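Local coordinates for protein phosphatase YwpJ (PDB 1NRW) that dephosphorylates phosphorylated five- and six-carbon sugars and nucleoside monophosphates in vitro, as a magnesium-dependent phosphatase of the haloacid dehalogenase superfamily, at residues L6-L11 with K245-A250; G254-N259 with D263-A268. All coordinates share one frame; numbering follows the deposited sequence.

Contact 1: L6-L11 with K245-A250; sequences LIAIDL and KSMLEA. With CA (calcium ion), chain D.
Met-247, a selenomethionine here, reaches from the helix 245-250 to the strand 6-10 and makes nearly the whole contact with its last two atoms. Its SE rests 3.9 Å from Ala-8 CB, and its methyl CE continues past that point to lie 3.8 Å from Asp-10 CB. The route is set at the first bond: CG stands between the backbone N and the carbonyl carbon (chi1 80°), and beyond it the chain runs extended, so that one unbranched side chain spans the gap between two backbones whose nearest CA atoms, those of Ala-8 and Met-247, are 8.0 Å apart. A small alanine suits the strand side, since its short methyl lets the long methionine chain settle against the strand. Over these segments strand 6-10 and helix 245-250 run nearly antiparallel (163°), as expected in the Rossmann-like core of a haloacid dehalogenase phosphatase, where helices pack over a parallel sheet and the nucleophile ends the first strand. Asp-10 is that nucleophile by similarity. Its CG lies anti to the backbone N (chi1 -176°), which turns the carboxylate on toward the metal while CB stays against the selenomethionine methyl. OD2 binds the calcium ion at 2.4 Å, and a water takes another place in the shell, 2.5 Å from the metal; Asp-12, through its backbone O, Asp-240 and Ser-241 supply further ligands. OD1 forms a salt bridge with Lys-217 and also takes a weak bond from Leu-11 N. The seam of Ala-8, Asp-10 CB and Met-247 is buried, whereas the helix's outward side is more open: there Lys-245 NZ and the exposed Glu-249 OE2 pair in a salt bridge of 3.2 Å, its hydrogen bond weak, and the partly exposed Lys-245 also lies against Ile-264 and Ile-267.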
# COMPACT_ATOMS: atom_id res chain seq x y z
N LEU A 6 11.07 7.96 14.14
CA LEU A 6 9.92 7.42 13.42
C LEU A 6 10.40 6.60 12.23
O LEU A 6 11.28 7.04 11.48
CB LEU A 6 9.00 8.55 12.95
CG LEU A 6 7.68 8.17 12.25
CD1 LEU A 6 6.74 9.36 12.27
CD2 LEU A 6 7.95 7.74 10.82
N ILE A 7 9.84 5.41 12.06
CA ILE A 7 10.22 4.55 10.95
C ILE A 7 8.97 4.08 10.22
O ILE A 7 8.09 3.47 10.82
CB ILE A 7 11.00 3.31 11.44
CG1 ILE A 7 12.27 3.76 12.16
CG2 ILE A 7 11.35 2.40 10.26
CD1 ILE A 7 12.99 2.65 12.89
N ALA A 8 8.89 4.39 8.92
CA ALA A 8 7.75 4.01 8.08
C ALA A 8 8.13 2.74 7.32
O ALA A 8 9.18 2.69 6.68
CB ALA A 8 7.42 5.14 7.11
N ILE A 9 7.26 1.73 7.37
CA ILE A 9 7.55 0.45 6.74
C ILE A 9 6.44 -0.01 5.78
O ILE A 9 5.29 -0.16 6.19
CB ILE A 9 7.72 -0.65 7.82
CG1 ILE A 9 8.73 -0.18 8.87
CG2 ILE A 9 8.18 -1.97 7.19
CD1 ILE A 9 8.87 -1.13 10.06
N ASP A 10 6.80 -0.23 4.52
CA ASP A 10 5.84 -0.70 3.53
C ASP A 10 5.39 -2.11 3.93
O ASP A 10 6.13 -2.83 4.60
CB ASP A 10 6.51 -0.69 2.15
CG ASP A 10 5.56 -1.07 1.03
OD1 ASP A 10 4.33 -1.02 1.20
OD2 ASP A 10 6.09 -1.39 -0.05
N LEU A 11 4.18 -2.50 3.52
CA LEU A 11 3.65 -3.81 3.88
C LEU A 11 4.07 -4.90 2.89
O LEU A 11 4.98 -5.67 3.16
CB LEU A 11 2.13 -3.74 3.98
CG LEU A 11 1.38 -5.01 4.39
CD1 LEU A 11 1.62 -5.36 5.85
CD2 LEU A 11 -0.11 -4.79 4.14
N LYS A 245 8.02 5.44 -3.47
CA LYS A 245 8.95 6.49 -3.85
C LYS A 245 8.80 7.78 -3.03
O LYS A 245 9.78 8.28 -2.46
CB LYS A 245 8.81 6.80 -5.34
CG LYS A 245 9.78 7.86 -5.85
CD LYS A 245 9.59 8.07 -7.35
CE LYS A 245 10.40 9.25 -7.85
NZ LYS A 245 11.86 9.05 -7.64
N SER A 246 7.58 8.30 -2.96
CA SER A 246 7.34 9.53 -2.23
C SER A 246 7.70 9.47 -0.75
O SER A 246 8.12 10.48 -0.18
CB SER A 246 5.89 9.99 -2.40
OG SER A 246 4.96 9.09 -1.80
N MSE A 247 7.55 8.32 -0.10
CA MSE A 247 7.89 8.30 1.31
C MSE A 247 9.40 8.17 1.53
O MSE A 247 9.91 8.68 2.53
CB MSE A 247 7.09 7.24 2.09
CG MSE A 247 7.56 5.82 2.01
SE MSE A 247 6.52 4.79 3.31
CE MSE A 247 6.85 3.04 2.57
N LEU A 248 10.11 7.51 0.62
CA LEU A 248 11.57 7.44 0.76
C LEU A 248 12.10 8.86 0.56
O LEU A 248 13.01 9.29 1.26
CB LEU A 248 12.19 6.52 -0.29
CG LEU A 248 12.41 5.06 0.11
CD1 LEU A 248 11.06 4.35 0.25
CD2 LEU A 248 13.28 4.36 -0.93
N GLU A 249 11.51 9.58 -0.39
CA GLU A 249 11.93 10.95 -0.67
C GLU A 249 11.63 11.86 0.52
O GLU A 249 12.43 12.74 0.86
CB GLU A 249 11.21 11.48 -1.92
CG GLU A 249 11.48 10.68 -3.18
CD GLU A 249 10.72 11.21 -4.39
OE1 GLU A 249 9.50 11.45 -4.27
OE2 GLU A 249 11.35 11.38 -5.46
N ALA A 250 10.48 11.65 1.16
CA ALA A 250 10.09 12.47 2.30
C ALA A 250 10.92 12.21 3.55
O ALA A 250 11.25 13.14 4.29
CB ALA A 250 8.61 12.25 2.61
CA CA D . 5.43 -2.98 -1.75
O HOH W 1 5.41 -4.91 -3.32

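Contact 2: G254-N259 with D263-A268; sequences GVAMGN and DIKSIA
Lys-265 sends CG anti to its own carbonyl carbon (chi1 -73°), and the rest of the chain is fully extended, which carries the ammonium group from the helix across to the loop that follows strand 253-256. There NZ donates to Gly-258 O at 2.8 Å, approaching with a C=O...N angle of 132° and tilted 33° from the carbonyl plane. Its methylene CE passes 3.5 Å from Met-257 O, so the end of the lysine lies beside two successive carbonyls. A long, flexible side chain suits this edge of the contact, where it can pair a charge with a backbone oxygen while its stem stays apolar. Without the ammonium group, as with an alanine here, Gly-258 O would probably lose this donor and the loop one of its ties to the helix.

Farther in, Ala-256 is the close-packed point. Its methyl CB meets Ala-268 CB at 3.6 Å and Lys-265 CA at 3.7 Å, and Ile-264 CG2 comes to 3.9 Å from the same CB. Two alanines suit this place because their short side chains let the strand lie close to the end of the helix. A side chain on Gly-254 would point at that helix end, so glycine lets the backbone lie close, with its O 3.6 Å from Ala-268 CB. Val-255, and Met-257 just beyond the strand, point away from the helix and touch Val-238 of the neighbouring strand. Strand 253-256, helix 262-267 and strand 270-271 thus form a beta-alpha-beta crossover at one edge of the parallel core of the haloacid dehalogenase fold.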
# COMPACT_ATOMS: atom_id res chain seq x y z
N GLY A 254 16.00 7.18 3.25
CA GLY A 254 15.18 6.30 2.43
C GLY A 254 15.90 4.98 2.24
O GLY A 254 17.06 4.95 1.82
N VAL A 255 15.23 3.87 2.57
CA VAL A 255 15.84 2.55 2.44
C VAL A 255 15.11 1.68 1.42
O VAL A 255 13.88 1.59 1.43
CB VAL A 255 15.85 1.81 3.80
CG1 VAL A 255 16.59 0.49 3.67
CG2 VAL A 255 16.51 2.69 4.87
N ALA A 256 15.88 1.06 0.53
CA ALA A 256 15.30 0.19 -0.49
C ALA A 256 15.48 -1.27 -0.08
O ALA A 256 16.53 -1.66 0.42
CB ALA A 256 15.97 0.43 -1.83
N MSE A 257 14.44 -2.08 -0.29
CA MSE A 257 14.52 -3.50 0.02
C MSE A 257 15.43 -4.17 -1.01
O MSE A 257 15.62 -3.64 -2.11
CB MSE A 257 13.12 -4.13 -0.05
CG MSE A 257 12.16 -3.63 1.02
SE MSE A 257 12.77 -4.11 2.78
CE MSE A 257 12.82 -6.04 2.55
N GLY A 258 15.99 -5.32 -0.66
CA GLY A 258 16.87 -6.02 -1.59
C GLY A 258 16.15 -6.43 -2.88
O GLY A 258 16.77 -6.52 -3.94
N ASN A 259 14.85 -6.67 -2.77
CA ASN A 259 14.01 -7.08 -3.90
C ASN A 259 13.30 -5.89 -4.54
O ASN A 259 12.39 -6.06 -5.34
CB ASN A 259 12.96 -8.09 -3.43
CG ASN A 259 12.17 -7.59 -2.22
OD1 ASN A 259 12.73 -7.36 -1.15
ND2 ASN A 259 10.86 -7.43 -2.39
N ASP A 263 14.31 1.59 -9.81
CA ASP A 263 14.16 3.02 -9.55
C ASP A 263 14.10 3.33 -8.06
O ASP A 263 14.51 4.41 -7.63
CB ASP A 263 12.94 3.61 -10.27
CG ASP A 263 11.69 2.78 -10.07
OD1 ASP A 263 11.50 2.21 -8.97
OD2 ASP A 263 10.88 2.72 -11.02
N ILE A 264 13.58 2.40 -7.27
CA ILE A 264 13.51 2.61 -5.83
C ILE A 264 14.93 2.48 -5.25
O ILE A 264 15.33 3.27 -4.40
CB ILE A 264 12.57 1.58 -5.14
CG1 ILE A 264 11.12 1.89 -5.51
CG2 ILE A 264 12.74 1.64 -3.61
CD1 ILE A 264 10.63 3.25 -5.02
N LYS A 265 15.68 1.49 -5.71
CA LYS A 265 17.05 1.34 -5.22
C LYS A 265 17.87 2.58 -5.59
O LYS A 265 18.70 3.04 -4.81
CB LYS A 265 17.71 0.09 -5.83
CG LYS A 265 17.20 -1.23 -5.27
CD LYS A 265 18.10 -2.39 -5.67
CE LYS A 265 17.65 -3.69 -5.02
NZ LYS A 265 18.65 -4.79 -5.17
N SER A 266 17.62 3.12 -6.78
CA SER A 266 18.33 4.29 -7.26
C SER A 266 18.24 5.52 -6.37
O SER A 266 19.24 6.20 -6.13
CB SER A 266 17.85 4.64 -8.67
OG SER A 266 18.48 5.82 -9.15
N ILE A 267 17.05 5.81 -5.85
CA ILE A 267 16.87 6.99 -5.01
C ILE A 267 17.15 6.75 -3.53
O ILE A 267 17.20 7.71 -2.75
CB ILE A 267 15.43 7.55 -5.12
CG1 ILE A 267 14.44 6.55 -4.52
CG2 ILE A 267 15.10 7.82 -6.58
CD1 ILE A 267 13.04 7.09 -4.37
N ALA A 268 17.34 5.50 -3.14
CA ALA A 268 17.59 5.16 -1.74
C ALA A 268 18.97 5.58 -1.23
O ALA A 268 19.93 5.65 -1.98
CB ALA A 268 17.40 3.67 -1.52

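How the contacts relate
Contacts 1 and 2 lie with their centres about 11 Å apart and touch each other within the catalytic core. They come in series along the chain. The 233 residues between 6-11 and 245-250 include the separate six-stranded sheet; the chain then returns to finish the main sheet with strands 235-239, 253-256 and 270-271. Strand 235-239 separates strand 6-10 from strand 253-256. Helix 245-250 links the contacts, leading into strand 253-256 and packing against helix 262-267: Lys-245 N is 3.7 Å from Ile-264 CD1. This return brings the metal ligands Asp-240 and Ser-241 beside Asp-10, the nucleophile by similarity, from far away in sequence.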